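Local structure of protein piwi (Drosophila melanogaster, 6KR6) at residues Met576-Asp581 with Ile647-Asp652. The protein binds piRNAs and, in complex with them, represses transposable elements during meiosis, governing their methylation and silencing. Sequence-based numbering, arbitrary orientation.
Sequences MTIGFD and IVFYRD. With ZN (zinc ion), chain N; HG (mercury (II) ion), chain G.
Asp-581 and Asp-652 face each other across two neighbouring parallel strands, at the C-terminal ends of segments 576-581 and 647-652, in the RNase H-like fold of the Piwi domain. Both are probably catalytic, as in related nucleases of this family, and here they share a zinc ion. Asp-581 grips it with both carboxylate oxygens, OD1 and OD2, each 2.0 Å from the metal. Asp-652 adds OD1, while its OD2 turns to a mercury ion also bound by Cys-781. The two carboxylates are stacked with their planes 27° apart. The zinc bridges the two side chains.

Backbone bonds join the strands. Ile-578 sits at the centre: its N donates to Val-648 O at 2.8 Å, and its O accepts from Tyr-650 N at 2.7 Å. The bond from Val-648 N to Met-576 O extends the pairing. Toward the metal end the bonds from Phe-580 N to Tyr-650 O and from Asp-652 N to Phe-580 O are weak.

Apolar packing fills the face beneath helix 625-640. Ile-578 CD1 lies 3.7 Å from Ile-647 CG2. The other branch, CG2, is anti to the backbone N and touches Phe-649 CE2. On the opposite face, Thr-577 CG2 meets the Tyr-650 ring at its edge, and helix 779-795 packs against both residues. Tyr-650 OH is hydrogen-bonded to Thr-761.

Arg-651 runs alongside Phe-580, pointing the same way. Its chain bends at chi2 (57°), which lays the guanidinium beside the Phe-580 ring. Its NH1 forms a salt bridge with Glu-666. Replacing Arg-651 by an alanine would probably leave Glu-666 without this cationic mate and uncover one edge of the Phe-580 ring. That edge lies against the guanidinium face, with Phe-580 CE2 3.7 Å from Arg-651 CZ.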
loop_
_atom_site.group_PDB
_atom_site.type_symbol
_atom_site.label_atom_id
_atom_site.label_comp_id
_atom_site.label_asym_id
_atom_site.label_seq_id
_atom_site.Cartn_x
_atom_site.Cartn_y
_atom_site.Cartn_z
ATOM N N MET A 576 13.317 14.951 -16.089
ATOM C CA MET A 576 13.606 14.763 -14.676
ATOM C C MET A 576 12.516 13.889 -14.077
ATOM O O MET A 576 11.336 14.254 -14.109
ATOM C CB MET A 576 13.693 16.106 -13.954
ATOM C CG MET A 576 13.499 16.037 -12.448
ATOM S SD MET A 576 14.173 17.517 -11.669
ATOM C CE MET A 576 13.304 17.521 -10.106
ATOM N N THR A 577 12.908 12.734 -13.551
ATOM C CA THR A 577 11.980 11.810 -12.916
ATOM C C THR A 577 12.047 12.003 -11.410
ATOM O O THR A 577 13.132 11.950 -10.822
ATOM C CB THR A 577 12.310 10.361 -13.272
ATOM O OG1 THR A 577 12.576 10.262 -14.676
ATOM C CG2 THR A 577 11.144 9.453 -12.922
ATOM N N ILE A 578 10.894 12.236 -10.789
ATOM C CA ILE A 578 10.811 12.471 -9.355
ATOM C C ILE A 578 10.047 11.327 -8.707
ATOM O O ILE A 578 9.005 10.892 -9.210
ATOM C CB ILE A 578 10.137 13.814 -9.023
ATOM C CG1 ILE A 578 10.749 14.954 -9.832
ATOM C CG2 ILE A 578 10.268 14.114 -7.541
ATOM C CD1 ILE A 578 10.070 16.285 -9.582
ATOM N N GLY A 579 10.576 10.842 -7.589
ATOM C CA GLY A 579 9.858 9.933 -6.722
ATOM C C GLY A 579 9.730 10.546 -5.341
ATOM O O GLY A 579 10.560 11.354 -4.927
ATOM N N PHE A 580 8.678 10.156 -4.629
ATOM C CA PHE A 580 8.392 10.740 -3.325
ATOM C C PHE A 580 7.644 9.718 -2.483
ATOM O O PHE A 580 6.709 9.080 -2.974
ATOM C CB PHE A 580 7.566 12.025 -3.473
ATOM C CG PHE A 580 7.113 12.617 -2.167
ATOM C CD1 PHE A 580 7.997 13.313 -1.362
ATOM C CD2 PHE A 580 5.794 12.496 -1.757
ATOM C CE1 PHE A 580 7.582 13.860 -0.163
ATOM C CE2 PHE A 580 5.374 13.044 -0.560
ATOM C CZ PHE A 580 6.271 13.728 0.237
ATOM N N ASP A 581 8.062 9.553 -1.230
ATOM C CA ASP A 581 7.294 8.711 -0.316
ATOM C C ASP A 581 7.434 9.236 1.106
ATOM O O ASP A 581 8.195 10.165 1.381
ATOM C CB ASP A 581 7.703 7.230 -0.397
ATOM C CG ASP A 581 6.623 6.293 0.154
ATOM O OD1 ASP A 581 5.612 6.796 0.690
ATOM O OD2 ASP A 581 6.767 5.057 0.050
ATOM N N ILE A 647 8.909 16.520 -16.859
ATOM C CA ILE A 647 8.973 16.024 -15.489
ATOM C C ILE A 647 7.949 14.910 -15.328
ATOM O O ILE A 647 6.768 15.099 -15.641
ATOM C CB ILE A 647 8.716 17.141 -14.456
ATOM C CG1 ILE A 647 9.788 18.227 -14.550
ATOM C CG2 ILE A 647 8.684 16.569 -13.048
ATOM C CD1 ILE A 647 9.715 19.251 -13.436
ATOM N N VAL A 648 8.400 13.757 -14.837
ATOM C CA VAL A 648 7.532 12.630 -14.514
ATOM C C VAL A 648 7.600 12.424 -13.007
ATOM O O VAL A 648 8.639 12.021 -12.469
ATOM C CB VAL A 648 7.932 11.357 -15.272
ATOM C CG1 VAL A 648 7.049 10.193 -14.852
ATOM C CG2 VAL A 648 7.837 11.582 -16.771
ATOM N N PHE A 649 6.493 12.702 -12.326
ATOM C CA PHE A 649 6.405 12.646 -10.873
ATOM C C PHE A 649 5.688 11.362 -10.477
ATOM O O PHE A 649 4.534 11.151 -10.863
ATOM C CB PHE A 649 5.655 13.870 -10.346
ATOM C CG PHE A 649 5.753 14.067 -8.859
ATOM C CD1 PHE A 649 5.004 13.297 -7.989
ATOM C CD2 PHE A 649 6.570 15.053 -8.331
ATOM C CE1 PHE A 649 5.086 13.487 -6.622
ATOM C CE2 PHE A 649 6.652 15.249 -6.964
ATOM C CZ PHE A 649 5.909 14.465 -6.110
ATOM N N TYR A 650 6.366 10.511 -9.708
ATOM C CA TYR A 650 5.789 9.267 -9.205
ATOM C C TYR A 650 5.468 9.435 -7.726
ATOM O O TYR A 650 6.356 9.748 -6.924
ATOM C CB TYR A 650 6.735 8.087 -9.429
ATOM C CG TYR A 650 6.840 7.662 -10.875
ATOM C CD1 TYR A 650 5.735 7.168 -11.554
ATOM C CD2 TYR A 650 8.045 7.747 -11.558
ATOM C CE1 TYR A 650 5.825 6.776 -12.878
ATOM C CE2 TYR A 650 8.146 7.357 -12.880
ATOM C CZ TYR A 650 7.033 6.873 -13.535
ATOM O OH TYR A 650 7.132 6.484 -14.851
ATOM N N ARG A 651 4.202 9.224 -7.371
ATOM C CA ARG A 651 3.692 9.483 -6.031
ATOM C C ARG A 651 3.268 8.175 -5.377
ATOM O O ARG A 651 2.519 7.392 -5.972
ATOM C CB ARG A 651 2.514 10.461 -6.091
ATOM C CG ARG A 651 1.996 10.926 -4.743
ATOM C CD ARG A 651 3.088 11.578 -3.913
ATOM N NE ARG A 651 2.535 12.464 -2.893
ATOM C CZ ARG A 651 2.020 12.051 -1.739
ATOM N NH1 ARG A 651 1.542 12.932 -0.870
ATOM N NH2 ARG A 651 1.979 10.757 -1.454
ATOM N N ASP A 652 3.739 7.946 -4.152
ATOM C CA ASP A 652 3.427 6.740 -3.392
ATOM C C ASP A 652 2.321 7.073 -2.397
ATOM O O ASP A 652 2.533 7.851 -1.461
ATOM C CB ASP A 652 4.677 6.210 -2.688
ATOM C CG ASP A 652 4.447 4.877 -1.986
ATOM O OD1 ASP A 652 3.682 4.835 -0.997
ATOM O OD2 ASP A 652 5.042 3.867 -2.421
HETATM ZN ZN ZN N . 4.813 4.949 0.656
HETATM HG HG HG G . 7.458 3.814 -3.761
#